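PDB 7JQY: Cif-like 1 from Burkholderia cenocepacia, which probably hydrolyses epoxides, as a Cif-like member of the alpha/beta hydrolase family, and assembles into an octamer. Local coordinates for residues B[35-40]-B[88-93]; B[26-31]-B[39-44]; B[59-64]-B[80-85]. The protein carries 1 engineered substitution. All blocks are in the same frame, centred on the assembly; numbering follows the deposited sequence.

Interaction 1 of 3, residues B[35-40]-B[88-93]; sequences DVRLHY and ESDKPL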
loop_
_atom_site.group_PDB
_atom_site.type_symbol
_atom_site.label_atom_id
_atom_site.label_comp_id
_atom_site.label_asym_id
_atom_site.label_seq_id
_atom_site.Cartn_x
_atom_site.Cartn_y
_atom_site.Cartn_z
ATOM N N ASP B 35 16.734 2.600 34.260
ATOM C CA ASP B 35 15.631 1.962 33.572
ATOM C C ASP B 35 15.814 1.942 32.059
ATOM O O ASP B 35 15.242 1.061 31.403
ATOM C CB ASP B 35 14.328 2.654 34.007
ATOM C CG ASP B 35 13.226 1.614 34.261
ATOM O OD1 ASP B 35 13.576 0.397 34.390
ATOM O OD2 ASP B 35 12.088 1.984 34.534
ATOM N N VAL B 36 16.575 2.921 31.487
ATOM C CA VAL B 36 16.809 3.111 30.051
ATOM C C VAL B 36 18.167 2.511 29.684
ATOM O O VAL B 36 19.148 2.688 30.419
ATOM C CB VAL B 36 16.795 4.611 29.694
ATOM C CG1 VAL B 36 17.243 4.851 28.254
ATOM C CG2 VAL B 36 15.419 5.201 29.962
ATOM N N ARG B 37 18.247 1.800 28.552
ATOM C CA ARG B 37 19.525 1.303 28.032
ATOM C C ARG B 37 20.030 2.184 26.891
ATOM O O ARG B 37 19.279 2.484 25.955
ATOM C CB ARG B 37 19.399 -0.149 27.551
ATOM C CG ARG B 37 20.705 -0.770 27.007
ATOM C CD ARG B 37 20.522 -2.267 26.683
ATOM N NE ARG B 37 19.776 -2.428 25.440
ATOM C CZ ARG B 37 19.528 -3.584 24.829
ATOM N NH1 ARG B 37 19.964 -4.732 25.337
ATOM N NH2 ARG B 37 18.836 -3.585 23.694
ATOM N N LEU B 38 21.296 2.600 26.977
ATOM C CA LEU B 38 21.930 3.413 25.951
ATOM C C LEU B 38 22.966 2.592 25.195
ATOM O O LEU B 38 23.713 1.808 25.792
ATOM C CB LEU B 38 22.610 4.658 26.539
ATOM C CG LEU B 38 21.718 5.767 27.098
ATOM C CD1 LEU B 38 22.512 7.064 27.207
ATOM C CD2 LEU B 38 20.460 5.964 26.266
ATOM N N HIS B 39 23.006 2.795 23.879
ATOM C CA HIS B 39 23.972 2.179 22.982
ATOM C C HIS B 39 25.085 3.168 22.661
ATOM O O HIS B 39 24.840 4.368 22.504
ATOM C CB HIS B 39 23.270 1.721 21.700
ATOM C CG HIS B 39 24.197 1.272 20.616
ATOM N ND1 HIS B 39 24.539 2.080 19.553
ATOM C CD2 HIS B 39 24.826 0.090 20.411
ATOM C CE1 HIS B 39 25.354 1.422 18.748
ATOM N NE2 HIS B 39 25.543 0.211 19.246
ATOM N N TYR B 40 26.313 2.671 22.576
ATOM C CA TYR B 40 27.432 3.539 22.256
ATOM C C TYR B 40 28.504 2.719 21.573
ATOM O O TYR B 40 28.553 1.489 21.689
ATOM C CB TYR B 40 28.015 4.245 23.495
ATOM C CG TYR B 40 28.618 3.315 24.533
ATOM C CD1 TYR B 40 27.803 2.576 25.387
ATOM C CD2 TYR B 40 29.997 3.173 24.655
ATOM C CE1 TYR B 40 28.347 1.718 26.340
ATOM C CE2 TYR B 40 30.548 2.324 25.602
ATOM C CZ TYR B 40 29.718 1.598 26.438
ATOM O OH TYR B 40 30.262 0.751 27.376
ATOM N N GLU B 88 20.326 2.729 18.329
ATOM C CA GLU B 88 20.063 1.457 18.975
ATOM C C GLU B 88 19.726 1.604 20.455
ATOM O O GLU B 88 19.625 0.600 21.162
ATOM C CB GLU B 88 21.272 0.537 18.792
ATOM C CG GLU B 88 21.594 0.269 17.334
ATOM C CD GLU B 88 20.454 -0.449 16.626
ATOM O OE1 GLU B 88 20.001 -1.504 17.121
ATOM O OE2 GLU B 88 20.001 0.048 15.574
ATOM N N SER B 89 19.560 2.828 20.940
ATOM C CA SER B 89 19.216 3.025 22.336
ATOM C C SER B 89 17.720 2.812 22.564
ATOM O O SER B 89 16.920 2.748 21.622
ATOM C CB SER B 89 19.629 4.427 22.770
ATOM O OG SER B 89 21.037 4.486 22.924
ATOM N N ASP B 90 17.352 2.652 23.838
ATOM C CA ASP B 90 15.948 2.504 24.193
ATOM C C ASP B 90 15.172 3.777 23.859
ATOM O O ASP B 90 15.738 4.869 23.739
ATOM C CB ASP B 90 15.801 2.169 25.676
ATOM C CG ASP B 90 16.129 0.711 25.972
ATOM O OD1 ASP B 90 16.416 -0.035 25.003
ATOM O OD2 ASP B 90 16.120 0.329 27.159
ATOM N N LYS B 91 13.849 3.625 23.715
ATOM C CA LYS B 91 12.943 4.728 23.395
ATOM C C LYS B 91 11.882 4.828 24.484
ATOM O O LYS B 91 10.721 4.444 24.271
ATOM C CB LYS B 91 12.286 4.544 22.027
ATOM C CG LYS B 91 13.198 4.833 20.843
ATOM C CD LYS B 91 13.792 3.551 20.298
ATOM C CE LYS B 91 14.748 3.819 19.141
ATOM N NZ LYS B 91 15.673 2.652 18.964
ATOM N N PRO B 92 12.235 5.357 25.659
ATOM C CA PRO B 92 11.245 5.465 26.740
ATOM C C PRO B 92 10.175 6.515 26.460
ATOM O O PRO B 92 10.227 7.213 25.442
ATOM C CB PRO B 92 12.097 5.839 27.963
ATOM C CG PRO B 92 13.309 6.475 27.399
ATOM C CD PRO B 92 13.574 5.803 26.081
ATOM N N LEU B 93 9.186 6.610 27.356
ATOM C CA LEU B 93 8.085 7.553 27.179
ATOM C C LEU B 93 8.560 9.004 27.283
ATOM O O LEU B 93 8.156 9.859 26.482
ATOM C CB LEU B 93 6.999 7.265 28.212
ATOM C CG LEU B 93 5.824 8.233 28.330
ATOM C CD1 LEU B 93 4.912 8.106 27.134
ATOM C CD2 LEU B 93 5.065 7.970 29.622
HETATM O O HOH W 1 18.439 -0.409 23.676
#

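Interaction 2 of 3, residues B[26-31]-B[39-44]; sequences FSRRYA and HYVTGG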
loop_
_atom_site.group_PDB
_atom_site.type_symbol
_atom_site.label_atom_id
_atom_site.label_comp_id
_atom_site.label_asym_id
_atom_site.label_seq_id
_atom_site.Cartn_x
_atom_site.Cartn_y
_atom_site.Cartn_z
ATOM N N PHE B 26 36.741 -0.416 16.818
ATOM C CA PHE B 26 35.688 0.085 17.679
ATOM C C PHE B 26 34.730 -1.049 17.967
ATOM O O PHE B 26 34.700 -2.048 17.248
ATOM C CB PHE B 26 34.983 1.288 17.037
ATOM C CG PHE B 26 35.890 2.471 16.868
ATOM C CD1 PHE B 26 35.973 3.443 17.854
ATOM C CD2 PHE B 26 36.670 2.607 15.739
ATOM C CE1 PHE B 26 36.808 4.530 17.709
ATOM C CE2 PHE B 26 37.513 3.693 15.588
ATOM C CZ PHE B 26 37.583 4.653 16.574
ATOM N N SER B 27 33.940 -0.880 19.021
ATOM C CA SER B 27 33.053 -1.929 19.481
ATOM C C SER B 27 31.720 -1.310 19.848
ATOM O O SER B 27 31.660 -0.195 20.368
ATOM C CB SER B 27 33.626 -2.671 20.700
ATOM O OG SER B 27 34.889 -3.220 20.391
ATOM N N ARG B 28 30.655 -2.065 19.617
ATOM C CA ARG B 28 29.323 -1.656 20.022
ATOM C C ARG B 28 29.075 -2.183 21.423
ATOM O O ARG B 28 29.324 -3.360 21.703
ATOM C CB ARG B 28 28.259 -2.179 19.050
ATOM C CG ARG B 28 28.474 -1.746 17.603
ATOM C CD ARG B 28 27.342 -2.230 16.732
ATOM N NE ARG B 28 26.096 -2.191 17.479
ATOM C CZ ARG B 28 25.003 -2.863 17.146
ATOM N NH1 ARG B 28 24.996 -3.631 16.066
ATOM N NH2 ARG B 28 23.918 -2.771 17.899
ATOM N N ARG B 29 28.570 -1.316 22.292
ATOM C CA ARG B 29 28.361 -1.637 23.691
ATOM C C ARG B 29 27.042 -1.027 24.135
ATOM O O ARG B 29 26.525 -0.082 23.525
ATOM C CB ARG B 29 29.500 -1.085 24.562
ATOM C CG ARG B 29 30.495 -2.087 25.078
ATOM C CD ARG B 29 31.431 -2.570 23.999
ATOM N NE ARG B 29 32.181 -3.739 24.460
ATOM C CZ ARG B 29 32.235 -4.902 23.815
ATOM N NH1 ARG B 29 31.731 -5.010 22.593
ATOM N NH2 ARG B 29 32.924 -5.919 24.326
ATOM N N TYR B 30 26.521 -1.561 25.231
ATOM C CA TYR B 30 25.313 -1.060 25.865
ATOM C C TYR B 30 25.634 -0.674 27.298
ATOM O O TYR B 30 26.527 -1.246 27.930
ATOM C CB TYR B 30 24.180 -2.092 25.875
ATOM C CG TYR B 30 23.574 -2.407 24.525
ATOM C CD1 TYR B 30 23.801 -3.636 23.916
ATOM C CD2 TYR B 30 22.752 -1.497 23.879
ATOM C CE1 TYR B 30 23.240 -3.938 22.678
ATOM C CE2 TYR B 30 22.187 -1.788 22.654
ATOM C CZ TYR B 30 22.430 -3.011 22.057
ATOM O OH TYR B 30 21.870 -3.308 20.835
ATOM N N ALA B 31 24.910 0.317 27.800
ATOM C CA ALA B 31 24.998 0.700 29.201
ATOM C C ALA B 31 23.589 0.728 29.760
ATOM O O ALA B 31 22.733 1.463 29.261
ATOM C CB ALA B 31 25.677 2.057 29.374
ATOM N N HIS B 39 23.006 2.795 23.879
ATOM C CA HIS B 39 23.972 2.179 22.982
ATOM C C HIS B 39 25.085 3.168 22.661
ATOM O O HIS B 39 24.840 4.368 22.504
ATOM C CB HIS B 39 23.270 1.721 21.700
ATOM C CG HIS B 39 24.197 1.272 20.616
ATOM N ND1 HIS B 39 24.539 2.080 19.553
ATOM C CD2 HIS B 39 24.826 0.090 20.411
ATOM C CE1 HIS B 39 25.354 1.422 18.748
ATOM N NE2 HIS B 39 25.543 0.211 19.246
ATOM N N TYR B 40 26.313 2.671 22.576
ATOM C CA TYR B 40 27.432 3.539 22.256
ATOM C C TYR B 40 28.504 2.719 21.573
ATOM O O TYR B 40 28.553 1.489 21.689
ATOM C CB TYR B 40 28.015 4.245 23.495
ATOM C CG TYR B 40 28.618 3.315 24.533
ATOM C CD1 TYR B 40 27.803 2.576 25.387
ATOM C CD2 TYR B 40 29.997 3.173 24.655
ATOM C CE1 TYR B 40 28.347 1.718 26.340
ATOM C CE2 TYR B 40 30.548 2.324 25.602
ATOM C CZ TYR B 40 29.718 1.598 26.438
ATOM O OH TYR B 40 30.262 0.751 27.376
ATOM N N VAL B 41 29.364 3.421 20.852
ATOM C CA VAL B 41 30.486 2.821 20.148
ATOM C C VAL B 41 31.756 3.387 20.761
ATOM O O VAL B 41 31.856 4.603 20.970
ATOM C CB VAL B 41 30.402 3.099 18.635
ATOM C CG1 VAL B 41 31.626 2.587 17.910
ATOM C CG2 VAL B 41 29.158 2.444 18.075
ATOM N N THR B 42 32.703 2.511 21.090
ATOM C CA THR B 42 33.881 2.941 21.825
ATOM C C THR B 42 35.141 2.295 21.263
ATOM O O THR B 42 35.104 1.190 20.715
ATOM C CB THR B 42 33.759 2.631 23.321
ATOM O OG1 THR B 42 34.839 3.267 24.015
ATOM C CG2 THR B 42 33.794 1.109 23.580
ATOM N N GLY B 43 36.251 3.021 21.392
ATOM C CA GLY B 43 37.564 2.573 20.955
ATOM C C GLY B 43 38.644 3.477 21.521
ATOM O O GLY B 43 38.367 4.465 22.207
ATOM N N GLY B 44 39.896 3.126 21.222
ATOM C CA GLY B 44 41.033 3.829 21.775
ATOM C C GLY B 44 41.486 3.206 23.088
ATOM O O GLY B 44 40.897 2.230 23.568
#

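Interaction 3 of 3, residues B[59-64]-B[80-85]; sequences QTWYTW and AVDYRG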
loop_
_atom_site.group_PDB
_atom_site.type_symbol
_atom_site.label_atom_id
_atom_site.label_comp_id
_atom_site.label_asym_id
_atom_site.label_seq_id
_atom_site.Cartn_x
_atom_site.Cartn_y
_atom_site.Cartn_z
ATOM N N GLN B 59 20.358 11.985 13.375
ATOM C CA GLN B 59 21.651 11.326 13.319
ATOM C C GLN B 59 21.731 10.224 14.370
ATOM O O GLN B 59 20.820 10.022 15.174
ATOM C CB GLN B 59 22.784 12.341 13.514
ATOM C CG GLN B 59 22.630 13.582 12.612
ATOM C CD GLN B 59 23.810 14.509 12.711
ATOM O OE1 GLN B 59 24.177 14.962 13.804
ATOM N NE2 GLN B 59 24.433 14.783 11.575
ATOM N N THR B 60 22.832 9.482 14.307
ATOM C CA THR B 60 23.240 8.511 15.305
ATOM C C THR B 60 24.726 8.724 15.533
ATOM O O THR B 60 25.327 9.640 14.957
ATOM C CB THR B 60 22.978 7.071 14.844
ATOM O OG1 THR B 60 23.777 6.818 13.687
ATOM C CG2 THR B 60 21.505 6.829 14.537
ATOM N N TRP B 61 25.332 7.835 16.328
ATOM C CA TRP B 61 26.784 7.848 16.500
ATOM C C TRP B 61 27.512 7.827 15.163
ATOM O O TRP B 61 28.639 8.328 15.056
ATOM C CB TRP B 61 27.221 6.645 17.345
ATOM C CG TRP B 61 27.182 5.356 16.573
ATOM C CD1 TRP B 61 26.152 4.458 16.530
ATOM C CD2 TRP B 61 28.205 4.836 15.708
ATOM N NE1 TRP B 61 26.470 3.417 15.691
ATOM C CE2 TRP B 61 27.725 3.620 15.180
ATOM C CE3 TRP B 61 29.480 5.279 15.332
ATOM C CZ2 TRP B 61 28.474 2.843 14.299
ATOM C CZ3 TRP B 61 30.225 4.499 14.458
ATOM C CH2 TRP B 61 29.715 3.300 13.947
ATOM N N TYR B 62 26.887 7.241 14.135
ATOM C CA TYR B 62 27.544 7.025 12.849
ATOM C C TYR B 62 28.053 8.323 12.228
ATOM O O TYR B 62 28.899 8.278 11.327
ATOM C CB TYR B 62 26.564 6.311 11.909
ATOM C CG TYR B 62 27.081 5.977 10.516
ATOM C CD1 TYR B 62 27.878 4.858 10.292
ATOM C CD2 TYR B 62 26.743 6.768 9.418
ATOM C CE1 TYR B 62 28.331 4.540 9.009
ATOM C CE2 TYR B 62 27.186 6.457 8.142
ATOM C CZ TYR B 62 27.984 5.345 7.941
ATOM O OH TYR B 62 28.429 5.040 6.671
ATOM N N THR B 63 27.559 9.479 12.680
ATOM C CA THR B 63 28.018 10.733 12.099
ATOM C C THR B 63 29.468 11.049 12.453
ATOM O O THR B 63 30.108 11.820 11.733
ATOM C CB THR B 63 27.089 11.884 12.512
ATOM O OG1 THR B 63 27.308 12.995 11.641
ATOM C CG2 THR B 63 27.332 12.327 13.944
ATOM N N TRP B 64 30.014 10.438 13.500
ATOM C CA TRP B 64 31.386 10.658 13.937
ATOM C C TRP B 64 32.366 9.672 13.321
ATOM O O TRP B 64 33.508 9.587 13.782
ATOM C CB TRP B 64 31.475 10.579 15.465
ATOM C CG TRP B 64 30.515 11.502 16.153
ATOM C CD1 TRP B 64 29.357 11.162 16.768
ATOM C CD2 TRP B 64 30.630 12.922 16.274
ATOM N NE1 TRP B 64 28.743 12.273 17.279
ATOM C CE2 TRP B 64 29.504 13.372 16.989
ATOM C CE3 TRP B 64 31.579 13.863 15.848
ATOM C CZ2 TRP B 64 29.294 14.722 17.288
ATOM C CZ3 TRP B 64 31.370 15.209 16.149
ATOM C CH2 TRP B 64 30.238 15.622 16.857
ATOM N N ALA B 80 31.212 7.416 21.433
ATOM C CA ALA B 80 30.158 8.005 20.618
ATOM C C ALA B 80 28.848 7.338 21.003
ATOM O O ALA B 80 28.691 6.124 20.825
ATOM C CB ALA B 80 30.442 7.832 19.125
ATOM N N VAL B 81 27.925 8.119 21.552
ATOM C CA VAL B 81 26.722 7.607 22.200
ATOM C C VAL B 81 25.511 7.858 21.312
ATOM O O VAL B 81 25.350 8.951 20.758
ATOM C CB VAL B 81 26.524 8.265 23.584
ATOM C CG1 VAL B 81 25.386 7.598 24.339
ATOM C CG2 VAL B 81 27.812 8.229 24.378
ATOM N N ASP B 82 24.650 6.847 21.188
ATOM C CA ASP B 82 23.275 7.072 20.752
ATOM C C ASP B 82 22.497 7.557 21.967
ATOM O O ASP B 82 22.231 6.767 22.879
ATOM C CB ASP B 82 22.644 5.793 20.203
ATOM C CG ASP B 82 23.181 5.391 18.825
ATOM O OD1 ASP B 82 23.680 6.271 18.076
ATOM O OD2 ASP B 82 23.073 4.183 18.488
ATOM N N TYR B 83 22.119 8.839 21.996
ATOM C CA TYR B 83 21.448 9.315 23.201
ATOM C C TYR B 83 20.038 8.732 23.296
ATOM O O TYR B 83 19.565 8.035 22.393
ATOM C CB TYR B 83 21.426 10.853 23.285
ATOM C CG TYR B 83 20.864 11.654 22.131
ATOM C CD1 TYR B 83 19.623 11.380 21.581
ATOM C CD2 TYR B 83 21.568 12.758 21.641
ATOM C CE1 TYR B 83 19.118 12.145 20.537
ATOM C CE2 TYR B 83 21.078 13.526 20.614
ATOM C CZ TYR B 83 19.853 13.226 20.066
ATOM O OH TYR B 83 19.380 14.005 19.035
ATOM N N ARG B 84 19.380 9.003 24.427
ATOM C CA ARG B 84 18.046 8.468 24.706
ATOM C C ARG B 84 17.116 8.668 23.517
ATOM O O ARG B 84 16.961 9.789 23.018
ATOM C CB ARG B 84 17.454 9.127 25.962
ATOM C CG ARG B 84 16.008 8.701 26.273
ATOM C CD ARG B 84 15.398 9.470 27.461
ATOM N NE ARG B 84 16.152 9.245 28.693
ATOM C CZ ARG B 84 15.632 8.848 29.852
ATOM N NH1 ARG B 84 16.429 8.678 30.897
ATOM N NH2 ARG B 84 14.327 8.640 29.979
ATOM N N GLY B 85 16.555 7.561 23.024
ATOM C CA GLY B 85 15.602 7.589 21.933
ATOM C C GLY B 85 16.194 7.420 20.546
ATOM O O GLY B 85 15.438 7.241 19.585
HETATM O O HOH W 2 27.131 10.394 19.187
#

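Interaction 1 of 3, residues B[35-40]-B[88-93]
The imidazole of His-39 has the CB methylene of Glu-88 over one face, a CH-pi contact with that carbon 3.8 Å from the ring centroid and displaced toward the rim at CG. With chi1 at 171°, the imidazole of His-39 trails away from its own N and lies alongside the glutamate stem, while the ring nitrogens at the edge turn to Asp-82 and Arg-28. The guanidinium of Arg-37 receives a water in its plane, which accepts from NE at 3.0 Å and donates to Glu-88 O. The carboxylate of Asp-90 stands obliquely to this group, its OD1 4.1 Å from Arg-37 NE and too far for a salt bridge; the terminal nitrogens of Arg-37 instead bond Lys-196 O and Thr-199 O of a second subunit.

Next to the charged groups, backbone and side chains of the loop together take up the N-H and C=O groups of the strand's start. Arg-37 N reaches Asp-90 OD2 at 2.9 Å from well above the carboxylate plane (60° out of it), and Asp-90 N returns an almost straight bond of 2.9 Å to Arg-37 O, so one residue grips both polar backbone atoms of the other. Ser-89 OG accepts from His-39 N at 2.8 Å and also bonds Asp-82 O, a hydroxyl wedged between two backbones. Farther out, Val-36 CG2 abuts Pro-92 CG at 3.6 Å, the two side chains crossing at about a right angle.

The arrangement illustrates an irregular loop following a strand of the alpha/beta hydrolase sheet, with side-chain acceptors in place of a neighbouring strand.

Interaction 2 of 3, residues B[26-31]-B[39-44]
Backbone hydrogen bonds join the strands antiparallel in two reciprocal pairs. Ser-27 and Thr-42 exchange one set, and Arg-29 and Tyr-40 the other, with both N-to-O distances between Arg-29 and Tyr-40 at 2.9 Å. The carbonyls take CA-H donors as well: Val-41 CA lies 3.2 Å from Ser-27 O.

Among the side-chain polar contacts, Arg-28 NE donates to His-39 NE2 at 3.0 Å. The guanidinium and imidazole planes stand 74° apart, and each partner is somewhat tilted from the other's plane. Since NE2 accepts here, the imidazole proton is probably on ND1, which faces Asp-82.

Of the ring contacts, Arg-29 CB sits over one face of Tyr-40, 3.7 Å from the centroid, a CH-pi contact. Tyr-40 CG lies between its own backbone N and carbonyl carbon (chi1 63°), which swings the ring across beneath Arg-29. On the face shared by Arg-28 and His-39, Tyr-30 meets the imidazole obliquely, its CE2 3.8 Å from His-39 CB. Apolar packing adds Phe-26 CB on Val-41 CG1 at 3.7 Å, with the phenyl CD1 close beside Gly-43.

This hairpin forms one margin of the central sheet within the chain: strand 77-82 flanks 37-43, Tyr-40 and Ala-31 rest on helix 98-111, and Phe-26 and Val-41 rest on helix 68-73.

Interaction 3 of 3, residues B[59-64]-B[80-85]
Trp-61 and Asp-82 meet at an angle, the indole presenting its edge to the carboxylate, with the two planes 41° apart. CD1 of the indole lies 3.4 Å from Asp-82 OD1, and the same oxygen accepts the backbone N-H of Trp-61 at 2.9 Å, nearly in line with its own C-O bond. A chi1 of 75° tucks the indole back over its own main chain, so that CD1 and the backbone N share one oxygen. Thr-60 lies beside the aspartate, pointing the same way, with its CB 3.4 Å from OD1. The other oxygen, OD2, bonds Glu-88 N and His-39 ND1, the latter probably as donor; probably three N-H groups thus hold this buried carboxylate, which would favour its charged form.

Segment 59-64 begins directly after a His-Gly-Trp-Pro sequence, consistent with the HGXP motif that contributes to the oxyanion hole in epoxide hydrolases. Here the chain makes an ST turn, Thr-60 OG1 accepting from Tyr-62 N, and runs into the 3-10 segment 61-63.

One turn of that segment brings both tryptophans over Ala-80. Its CB packs against Trp-61 CB at 3.9 Å and approaches Trp-64 CD1 obliquely at 4.2 Å. Thr-63 CG2 sits over the rim of one face of the Trp-64 indole. A water that donates to Val-81 O at 2.8 Å takes a weak bond from Trp-64 NE1.

In the fold
Asp-82 is the hub of the three contacts. Its OD2 lies 2.8 Å from His-39 ND1, joining interaction 3 to the histidine common to interactions 1 and 2, and its backbone O lies 2.6 Å from Ser-89 OG of interaction 1. Arg-28, His-39, Asp-82 and Trp-61 N thereby form a continuous chain of polar contacts from the outer strand 26-32 to the turn at 59-64. Strand 37-43 carries the connection inward, with Val-41 N 2.8 Å from Ala-80 O. In interaction 3, about 11 Å from each of the others between centres, Trp-64 lies near, without touching, the presumed nucleophile elbow around the engineered Ser-123. All three reach a second subunit, interaction 3 through Trp-61.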